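Local coordinates for protein phenylacetaldehyde dehydrogenase (Burkholderia cenocepacia, PDB 4O5H) that probably catalyses the NAD+-dependent oxidation of phenylacetaldehyde to phenylacetate, as a member of the aldehyde dehydrogenase family, at residues A247-P252 and G270-D275; M277-L282 and Y500-S505; K328-V333 and A422-D427. All blocks are in the same frame, centred on the assembly; numbering follows the deposited sequence. Where two conformers were deposited one is given.

Contacts 1 and 2 form one neighbourhood and contact 3 lies far from both, although in sequence it is nested inside the loop closed by contact 2. The centres of contacts 1 and 2 are 14 Å apart, and the chain runs directly from helix 263-275 of contact 1 into strand 279-283 of contact 2. The turn between them is marked by a probable hydrogen bond from T278 N to A273 O (2.9 Å), and G270 CA packs on M280 SD at 3.7 Å. Both contacts touch the second subunit. Centre to centre, contact 3 is 46 Å from contact 1 and 45 Å from contact 2. None of the three includes V51, D119 or D212, which bind the sodium ion.

Contact 1. Residues A247-P252 and G270-D275; sequences ALSRDP and GHAALD
A272 meets S249 and R250 where helix 241-250 ends against helix 263-275. The van der Waals part of the contact centres on a single methyl group: A272 CB, directed at the other helix, lies 3.6 Å from the hydroxyl oxygen S249 OG and 4.0 Å from the methylene R250 CG, so it sits against two consecutive residues. A272 has only a methyl, and the R250 side chain leaves its CA pointing away from helix 263-275, which lets R250 CA and A272 CA come to 5.1 Å; S249 CA and A273 CA are 5.9 Å apart. Only 121 Å² is buried, counting both sides, which fits a contact of four residues, centred on one methyl.

Polar groups take part without bonding across the interface. S249 O approaches A273 N to 4.0 Å, too far for a hydrogen bond. S249 OG lies between its own backbone N and carbonyl carbon (chi1 72°), a position in which it reaches back to bond A246 O; what it offers A272 is therefore a van der Waals surface. R250 contributes its aliphatic stem. Its chain bends at chi3 (-60°), and the guanidinium folds back over its own helix, where A247 CA lies 3.6 Å above one face, toward the rim. NH2 then forms a salt bridge with E67 at helix 67-82, while R250 O accepts a bond from N276 ND2.

Farther round helix 263-275, H271 and D275 bond to D275 and H271 of the second subunit, so this helix packs within its chain and across the dimer. Strand 256-260 joins the two helices and pairs in parallel with strand 279-283, making helix 263-275 the link of a beta-alpha-beta crossover. Neighbouring helices packed in this way are characteristic of the Rossmann-like NAD-binding domain of aldehyde dehydrogenases.

Contact 2. Residues M277-L282 and Y500-S505; sequences MTRMSL and YTESKS
R279 and E502 join strands 279-283 and 501-509 by a bidentate salt bridge between side chains. The backbones stay well apart: the nearest CA atoms, those of R279 and Y500, are separated by 9.6 Å, and the buried area is just 93 Å².

The ionic bonds are nearly straight. R279 NE donates to E502 OE1 at 3.0 Å with an N-H...O angle of 171°, and R279 NH2 donates to E502 OE2 at 2.9 Å with 174°. This is the side-on grip of an arginine, one nitrogen to each carboxylate oxygen. Both oxygens lie close to the guanidinium plane, but the carboxylate is turned 47° from it; as a result OE1 is met on its syn side but tilted well out of the carboxylate plane, and OE2 from farther above it. Each chain bends at chi2, and the two side chains cross at about a right angle.

A further hydrogen bond runs within 277-282. R279 NH1 reaches M277 O at 3.0 Å. M277 O lies at the edge of the guanidinium, in its plane, so this weak bond may help set the rotation of the group; M277 is the C-prime residue of the Schellman motif that ends helix 263-275.

Across the dimer interface, R490 of the second subunit places its NH2 on E502 OE2 in another salt bridge and also bonds S503 O, while G482 of that subunit packs on both R279 and E502. E502 is thus shared by arginines of two chains, which would be expected to stabilise its ionised form and probably ties this link to subunit association.

Contact 3. Residues K328-V333 and A422-D427; sequences KVFDGV and AMPFDD
Aromatic packing of a helix start on a strand end defines this contact: F330, in the first turn of helix 330-343, lies across A422, M423 and P424 near the end of strand 419-425. The strand belongs to the mostly parallel sheet of the C-terminal half of the chain and runs beside strand 320-326, which leads into the helix. Of the 161 Å² buried, F330 supplies 87 Å², more than any other residue.

The ring gets there because CG is anti to the backbone N (chi1 178°), on a CB already directed at the strand. P424 crosses it obliquely. Its CD lies over one ring face, 4.3 Å from the centroid and 27° off the normal, which makes a CH-pi contact; the same CD is 3.9 Å from F330 CE2. P424 CB also comes within 3.9 Å of F330 CD2. The ring also meets backbone: F330 CE2 is 3.4 Å from M423 C, while A422 O lies at the edge, near the ring plane, 3.8 Å from F330 CZ. A422 CB completes the apolar surface, 4.4 Å from F330 CE2.

The CB of M423 points away from the helix, and its side chain packs on T404 and Q406. F330 and V333 also rest on I325 of strand 320-326, so the start of the helix bridges two neighbouring strands. V329, at the N-cap position, ends the short connection from strand 320-326. A strand, a short loop and a helix packed back over adjacent parallel strands are characteristic of the open alpha/beta architecture of the aldehyde dehydrogenase catalytic domain.

Contact 1. Residues A247-P252 and G270-D275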
loop_
_atom_site.group_PDB
_atom_site.type_symbol
_atom_site.label_atom_id
_atom_site.label_comp_id
_atom_site.label_asym_id
_atom_site.label_seq_id
_atom_site.Cartn_x
_atom_site.Cartn_y
_atom_site.Cartn_z
ATOM N N ALA A 247 -18.610 0.035 -9.017
ATOM C CA ALA A 247 -19.197 1.141 -8.290
ATOM C C ALA A 247 -18.639 1.260 -6.865
ATOM O O ALA A 247 -18.409 2.369 -6.364
ATOM C CB ALA A 247 -20.697 0.988 -8.230
ATOM N N LEU A 248 -18.396 0.129 -6.229
ATOM C CA LEU A 248 -17.813 0.148 -4.908
ATOM C C LEU A 248 -16.401 0.755 -4.949
ATOM O O LEU A 248 -16.073 1.647 -4.170
ATOM C CB LEU A 248 -17.776 -1.273 -4.341
ATOM C CG LEU A 248 -17.189 -1.414 -2.936
ATOM C CD1 LEU A 248 -17.882 -0.454 -1.956
ATOM C CD2 LEU A 248 -17.317 -2.868 -2.491
ATOM N N SER A 249 -15.601 0.311 -5.917
ATOM C CA SER A 249 -14.223 0.803 -6.055
ATOM C C SER A 249 -14.097 2.301 -6.279
ATOM O O SER A 249 -13.120 2.917 -5.812
ATOM C CB SER A 249 -13.453 0.045 -7.161
ATOM O OG SER A 249 -13.902 0.408 -8.466
ATOM N N ARG A 250 -15.082 2.911 -6.953
ATOM C CA ARG A 250 -15.043 4.332 -7.289
ATOM C C ARG A 250 -15.663 5.238 -6.225
ATOM O O ARG A 250 -15.630 6.463 -6.357
ATOM C CB ARG A 250 -15.859 4.604 -8.564
ATOM C CG ARG A 250 -15.449 3.919 -9.824
ATOM C CD ARG A 250 -16.213 4.543 -11.020
ATOM N NE ARG A 250 -17.683 4.413 -10.869
ATOM C CZ ARG A 250 -18.410 3.391 -11.340
ATOM N NH1 ARG A 250 -17.821 2.405 -12.000
ATOM N NH2 ARG A 250 -19.721 3.343 -11.148
ATOM N N ASP A 251 -16.283 4.666 -5.192
ATOM C CA ASP A 251 -17.004 5.484 -4.249
ATOM C C ASP A 251 -16.001 6.261 -3.404
ATOM O O ASP A 251 -15.156 5.666 -2.776
ATOM C CB ASP A 251 -17.938 4.646 -3.379
ATOM C CG ASP A 251 -18.997 5.477 -2.694
ATOM O OD1 ASP A 251 -18.663 6.453 -2.020
ATOM O OD2 ASP A 251 -20.211 5.144 -2.825
ATOM N N PRO A 252 -16.100 7.613 -3.379
ATOM C CA PRO A 252 -15.083 8.353 -2.624
ATOM C C PRO A 252 -15.298 8.266 -1.135
ATOM O O PRO A 252 -14.489 8.753 -0.378
ATOM C CB PRO A 252 -15.235 9.805 -3.137
ATOM C CG PRO A 252 -16.673 9.877 -3.630
ATOM C CD PRO A 252 -16.941 8.503 -4.210
ATOM N N GLY A 270 -7.560 -0.501 -8.789
ATOM C CA GLY A 270 -6.595 0.397 -8.209
ATOM C C GLY A 270 -6.611 1.781 -8.823
ATOM O O GLY A 270 -6.450 2.770 -8.105
ATOM N N HIS A 271 -6.800 1.864 -10.134
ATOM C CA HIS A 271 -6.880 3.170 -10.772
ATOM C C HIS A 271 -8.121 3.948 -10.276
ATOM O O HIS A 271 -8.046 5.136 -9.997
ATOM C CB HIS A 271 -6.943 3.072 -12.317
ATOM C CG HIS A 271 -5.669 2.649 -12.975
ATOM N ND1 HIS A 271 -4.518 3.413 -12.955
ATOM C CD2 HIS A 271 -5.365 1.543 -13.693
ATOM C CE1 HIS A 271 -3.554 2.779 -13.589
ATOM N NE2 HIS A 271 -4.047 1.649 -14.068
ATOM N N ALA A 272 -9.234 3.252 -10.072
ATOM C CA ALA A 272 -10.418 3.886 -9.497
ATOM C C ALA A 272 -10.116 4.361 -8.070
ATOM O O ALA A 272 -10.485 5.482 -7.683
ATOM C CB ALA A 272 -11.604 2.925 -9.505
ATOM N N ALA A 273 -9.480 3.512 -7.285
ATOM C CA ALA A 273 -9.131 3.862 -5.916
ATOM C C ALA A 273 -8.221 5.094 -5.856
ATOM O O ALA A 273 -8.454 6.024 -5.063
ATOM C CB ALA A 273 -8.436 2.693 -5.243
ATOM N N LEU A 274 -7.191 5.084 -6.686
ATOM C CA LEU A 274 -6.219 6.148 -6.669
ATOM C C LEU A 274 -6.842 7.510 -6.914
ATOM O O LEU A 274 -6.397 8.500 -6.350
ATOM C CB LEU A 274 -5.175 5.949 -7.732
ATOM C CG LEU A 274 -3.804 5.554 -7.286
ATOM C CD1 LEU A 274 -2.923 5.595 -8.525
ATOM C CD2 LEU A 274 -3.237 6.535 -6.225
ATOM N N ASP A 275 -7.831 7.566 -7.786
ATOM C CA ASP A 275 -8.432 8.844 -8.092
ATOM C C ASP A 275 -9.097 9.487 -6.902
ATOM O O ASP A 275 -9.235 10.687 -6.895
ATOM C CB ASP A 275 -9.362 8.715 -9.279
ATOM C CG ASP A 275 -8.570 8.632 -10.604
ATOM O OD1 ASP A 275 -7.451 9.237 -10.706
ATOM O OD2 ASP A 275 -9.083 7.987 -11.516
#

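Contact 2. Residues M277-L282 and Y500-S505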
loop_
_atom_site.group_PDB
_atom_site.type_symbol
_atom_site.label_atom_id
_atom_site.label_comp_id
_atom_site.label_asym_id
_atom_site.label_seq_id
_atom_site.Cartn_x
_atom_site.Cartn_y
_atom_site.Cartn_z
ATOM N N MET A 277 -7.698 8.767 -3.795
ATOM C CA MET A 277 -6.675 8.489 -2.773
ATOM C C MET A 277 -7.166 7.481 -1.729
ATOM O O MET A 277 -6.818 7.563 -0.546
ATOM C CB MET A 277 -6.166 9.779 -2.149
ATOM C CG MET A 277 -4.715 9.737 -1.671
ATOM S SD MET A 277 -3.501 9.050 -2.827
ATOM C CE MET A 277 -3.712 10.068 -4.214
ATOM N N THR A 278 -7.927 6.501 -2.201
ATOM C CA THR A 278 -8.347 5.359 -1.391
ATOM C C THR A 278 -7.172 4.372 -1.215
ATOM O O THR A 278 -6.484 4.056 -2.173
ATOM C CB THR A 278 -9.508 4.670 -2.117
ATOM O OG1 THR A 278 -10.552 5.606 -2.323
ATOM C CG2 THR A 278 -10.049 3.479 -1.320
ATOM N N ARG A 279 -6.937 3.894 0.000
ATOM C CA ARG A 279 -5.865 2.987 0.253
ATOM C C ARG A 279 -6.231 1.680 -0.396
ATOM O O ARG A 279 -7.404 1.374 -0.550
ATOM C CB ARG A 279 -5.668 2.735 1.756
ATOM C CG ARG A 279 -5.071 3.917 2.512
ATOM C CD ARG A 279 -6.024 5.027 2.878
ATOM N NE ARG A 279 -5.220 6.012 3.627
ATOM C CZ ARG A 279 -4.848 7.220 3.197
ATOM N NH1 ARG A 279 -5.252 7.724 2.012
ATOM N NH2 ARG A 279 -4.008 7.929 3.978
ATOM N N MET A 280 -5.244 0.884 -0.758
ATOM C CA MET A 280 -5.557 -0.345 -1.454
ATOM C C MET A 280 -4.677 -1.507 -1.080
ATOM O O MET A 280 -3.509 -1.357 -0.772
ATOM C CB MET A 280 -5.592 -0.087 -2.977
ATOM C CG MET A 280 -4.276 0.167 -3.618
ATOM S SD MET A 280 -4.428 1.014 -5.243
ATOM C CE MET A 280 -4.131 2.673 -4.765
ATOM N N SER A 281 -5.304 -2.683 -1.027
ATOM C CA SER A 281 -4.629 -3.945 -0.842
ATOM C C SER A 281 -5.068 -4.825 -1.996
ATOM O O SER A 281 -6.292 -4.936 -2.247
ATOM C CB SER A 281 -5.061 -4.559 0.512
ATOM O OG SER A 281 -4.485 -5.827 0.683
ATOM N N LEU A 282 -4.110 -5.436 -2.703
ATOM C CA LEU A 282 -4.393 -6.160 -3.939
ATOM C C LEU A 282 -3.688 -7.500 -3.974
ATOM O O LEU A 282 -2.460 -7.564 -3.946
ATOM C CB LEU A 282 -3.963 -5.332 -5.159
ATOM C CG LEU A 282 -4.482 -3.907 -5.284
ATOM C CD1 LEU A 282 -3.790 -3.192 -6.431
ATOM C CD2 LEU A 282 -6.002 -3.855 -5.486
ATOM N N TYR A 500 -5.143 -2.518 8.254
ATOM C CA TYR A 500 -6.509 -1.976 8.424
ATOM C C TYR A 500 -6.523 -0.808 9.424
ATOM O O TYR A 500 -7.588 -0.351 9.845
ATOM C CB TYR A 500 -7.473 -3.065 8.871
ATOM C CG TYR A 500 -7.988 -3.931 7.738
ATOM C CD1 TYR A 500 -7.170 -4.863 7.116
ATOM C CD2 TYR A 500 -9.293 -3.831 7.314
ATOM C CE1 TYR A 500 -7.636 -5.660 6.067
ATOM C CE2 TYR A 500 -9.783 -4.639 6.277
ATOM C CZ TYR A 500 -8.933 -5.547 5.657
ATOM O OH TYR A 500 -9.428 -6.327 4.635
ATOM N N THR A 501 -5.329 -0.346 9.816
ATOM C CA THR A 501 -5.201 0.838 10.613
ATOM C C THR A 501 -4.454 1.933 9.857
ATOM O O THR A 501 -3.767 1.667 8.889
ATOM C CB THR A 501 -4.458 0.595 11.926
ATOM O OG1 THR A 501 -3.104 0.266 11.662
ATOM C CG2 THR A 501 -5.121 -0.479 12.740
ATOM N N GLU A 502 -4.664 3.171 10.313
ATOM C CA GLU A 502 -3.988 4.348 9.817
ATOM C C GLU A 502 -3.267 4.953 11.027
ATOM O O GLU A 502 -3.851 5.107 12.093
ATOM C CB GLU A 502 -5.012 5.324 9.233
ATOM C CG GLU A 502 -4.408 6.523 8.500
ATOM C CD GLU A 502 -3.990 6.256 7.087
ATOM O OE1 GLU A 502 -4.595 5.370 6.447
ATOM O OE2 GLU A 502 -3.116 6.998 6.569
ATOM N N SER A 503 -1.969 5.213 10.882
ATOM C CA SER A 503 -1.155 5.657 11.989
ATOM C C SER A 503 -1.250 7.182 12.114
ATOM O O SER A 503 -1.155 7.911 11.114
ATOM C CB SER A 503 0.292 5.232 11.746
ATOM O OG SER A 503 1.121 5.511 12.852
ATOM N N LYS A 504 -1.479 7.667 13.317
ATOM C CA LYS A 504 -1.473 9.092 13.616
ATOM C C LYS A 504 -0.339 9.360 14.589
ATOM O O LYS A 504 -0.348 8.827 15.709
ATOM C CB LYS A 504 -2.818 9.535 14.214
ATOM C CG LYS A 504 -2.859 10.989 14.718
ATOM C CD LYS A 504 -4.181 11.360 15.366
ATOM C CE LYS A 504 -5.270 11.562 14.343
ATOM N NZ LYS A 504 -6.627 11.610 14.990
ATOM N N SER A 505 0.615 10.184 14.191
ATOM C CA SER A 505 1.638 10.636 15.109
ATOM C C SER A 505 1.108 11.844 15.918
ATOM O O SER A 505 0.434 12.692 15.383
ATOM C CB SER A 505 2.891 11.029 14.366
ATOM O OG SER A 505 3.478 9.908 13.769
#

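Contact 3. Residues K328-V333 and A422-D427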
loop_
_atom_site.group_PDB
_atom_site.type_symbol
_atom_site.label_atom_id
_atom_site.label_comp_id
_atom_site.label_asym_id
_atom_site.label_seq_id
_atom_site.Cartn_x
_atom_site.Cartn_y
_atom_site.Cartn_z
ATOM N N LYS A 328 17.668 -35.610 -12.832
ATOM C CA LYS A 328 17.897 -36.946 -12.250
ATOM C C LYS A 328 16.602 -37.634 -11.805
ATOM O O LYS A 328 16.526 -38.860 -11.864
ATOM C CB LYS A 328 18.954 -36.946 -11.113
ATOM N N VAL A 329 15.570 -36.893 -11.424
ATOM C CA VAL A 329 14.333 -37.524 -10.973
ATOM C C VAL A 329 13.065 -37.142 -11.761
ATOM O O VAL A 329 11.966 -37.555 -11.405
ATOM C CB VAL A 329 14.105 -37.264 -9.475
ATOM C CG1 VAL A 329 15.280 -37.817 -8.660
ATOM C CG2 VAL A 329 13.887 -35.781 -9.180
ATOM N N PHE A 330 13.215 -36.382 -12.837
ATOM C CA PHE A 330 12.056 -35.880 -13.600
ATOM C C PHE A 330 11.131 -36.987 -14.097
ATOM O O PHE A 330 9.919 -36.915 -13.891
ATOM C CB PHE A 330 12.523 -35.045 -14.793
ATOM C CG PHE A 330 11.394 -34.537 -15.654
ATOM C CD1 PHE A 330 10.933 -35.285 -16.705
ATOM C CD2 PHE A 330 10.793 -33.304 -15.398
ATOM C CE1 PHE A 330 9.892 -34.828 -17.496
ATOM C CE2 PHE A 330 9.751 -32.844 -16.195
ATOM C CZ PHE A 330 9.294 -33.599 -17.238
ATOM N N ASP A 331 11.684 -38.017 -14.739
ATOM C CA ASP A 331 10.837 -39.065 -15.332
ATOM C C ASP A 331 10.064 -39.820 -14.279
ATOM O O ASP A 331 8.873 -40.035 -14.419
ATOM C CB ASP A 331 11.665 -40.057 -16.158
ATOM C CG ASP A 331 12.275 -39.422 -17.391
ATOM O OD1 ASP A 331 11.721 -38.443 -17.931
ATOM O OD2 ASP A 331 13.304 -39.898 -17.824
ATOM N N GLY A 332 10.722 -40.183 -13.188
ATOM C CA GLY A 332 10.041 -40.890 -12.105
ATOM C C GLY A 332 8.971 -40.050 -11.412
ATOM O O GLY A 332 7.883 -40.545 -11.097
ATOM N N VAL A 333 9.263 -38.788 -11.161
ATOM C CA VAL A 333 8.261 -37.932 -10.530
ATOM C C VAL A 333 7.034 -37.719 -11.452
ATOM O O VAL A 333 5.896 -37.930 -11.044
ATOM C CB VAL A 333 8.862 -36.603 -10.084
ATOM C CG1 VAL A 333 7.781 -35.668 -9.563
ATOM C CG2 VAL A 333 9.886 -36.831 -8.982
ATOM N N ALA A 422 5.076 -29.160 -16.693
ATOM C CA ALA A 422 6.204 -29.714 -15.966
ATOM C C ALA A 422 7.431 -29.844 -16.860
ATOM O O ALA A 422 7.346 -30.431 -17.955
ATOM C CB ALA A 422 5.837 -31.078 -15.417
ATOM N N MET A 423 8.564 -29.364 -16.353
ATOM C CA MET A 423 9.840 -29.319 -17.101
ATOM C C MET A 423 11.027 -29.674 -16.219
ATOM O O MET A 423 10.990 -29.448 -15.014
ATOM C CB MET A 423 10.047 -27.903 -17.659
ATOM C CG MET A 423 9.081 -27.529 -18.794
ATOM S SD MET A 423 8.712 -25.747 -18.875
ATOM C CE MET A 423 7.555 -25.612 -17.534
ATOM N N PRO A 424 12.106 -30.195 -16.827
ATOM C CA PRO A 424 13.314 -30.532 -16.117
ATOM C C PRO A 424 14.271 -29.362 -15.954
ATOM O O PRO A 424 14.171 -28.377 -16.657
ATOM C CB PRO A 424 13.939 -31.604 -17.017
ATOM C CG PRO A 424 13.545 -31.181 -18.407
ATOM C CD PRO A 424 12.157 -30.617 -18.248
ATOM N N PHE A 425 15.192 -29.480 -15.003
ATOM C CA PHE A 425 16.334 -28.597 -14.907
ATOM C C PHE A 425 17.534 -29.381 -14.443
ATOM O O PHE A 425 17.395 -30.380 -13.743
ATOM C CB PHE A 425 16.086 -27.430 -13.953
ATOM C CG PHE A 425 16.017 -27.824 -12.502
ATOM C CD1 PHE A 425 17.152 -27.828 -11.717
ATOM C CD2 PHE A 425 14.778 -28.101 -11.895
ATOM C CE1 PHE A 425 17.091 -28.182 -10.386
ATOM C CE2 PHE A 425 14.704 -28.432 -10.546
ATOM C CZ PHE A 425 15.865 -28.499 -9.801
ATOM N N ASP A 426 18.724 -28.899 -14.819
ATOM C CA ASP A 426 19.987 -29.584 -14.477
ATOM C C ASP A 426 20.691 -29.012 -13.293
ATOM O O ASP A 426 21.434 -29.716 -12.667
ATOM C CB ASP A 426 20.943 -29.561 -15.666
ATOM C CG ASP A 426 20.451 -30.423 -16.803
ATOM O OD1 ASP A 426 19.718 -31.413 -16.539
ATOM O OD2 ASP A 426 20.750 -30.080 -17.960
ATOM N N ASP A 427 20.463 -27.748 -12.967
ATOM C CA ASP A 427 21.080 -27.203 -11.765
ATOM C C ASP A 427 20.238 -26.098 -11.130
ATOM O O ASP A 427 19.401 -25.485 -11.793
ATOM C CB ASP A 427 22.480 -26.692 -12.079
ATOM C CG ASP A 427 22.486 -25.720 -13.219
ATOM O OD1 ASP A 427 21.933 -24.613 -13.086
ATOM O OD2 ASP A 427 23.063 -26.074 -14.267
#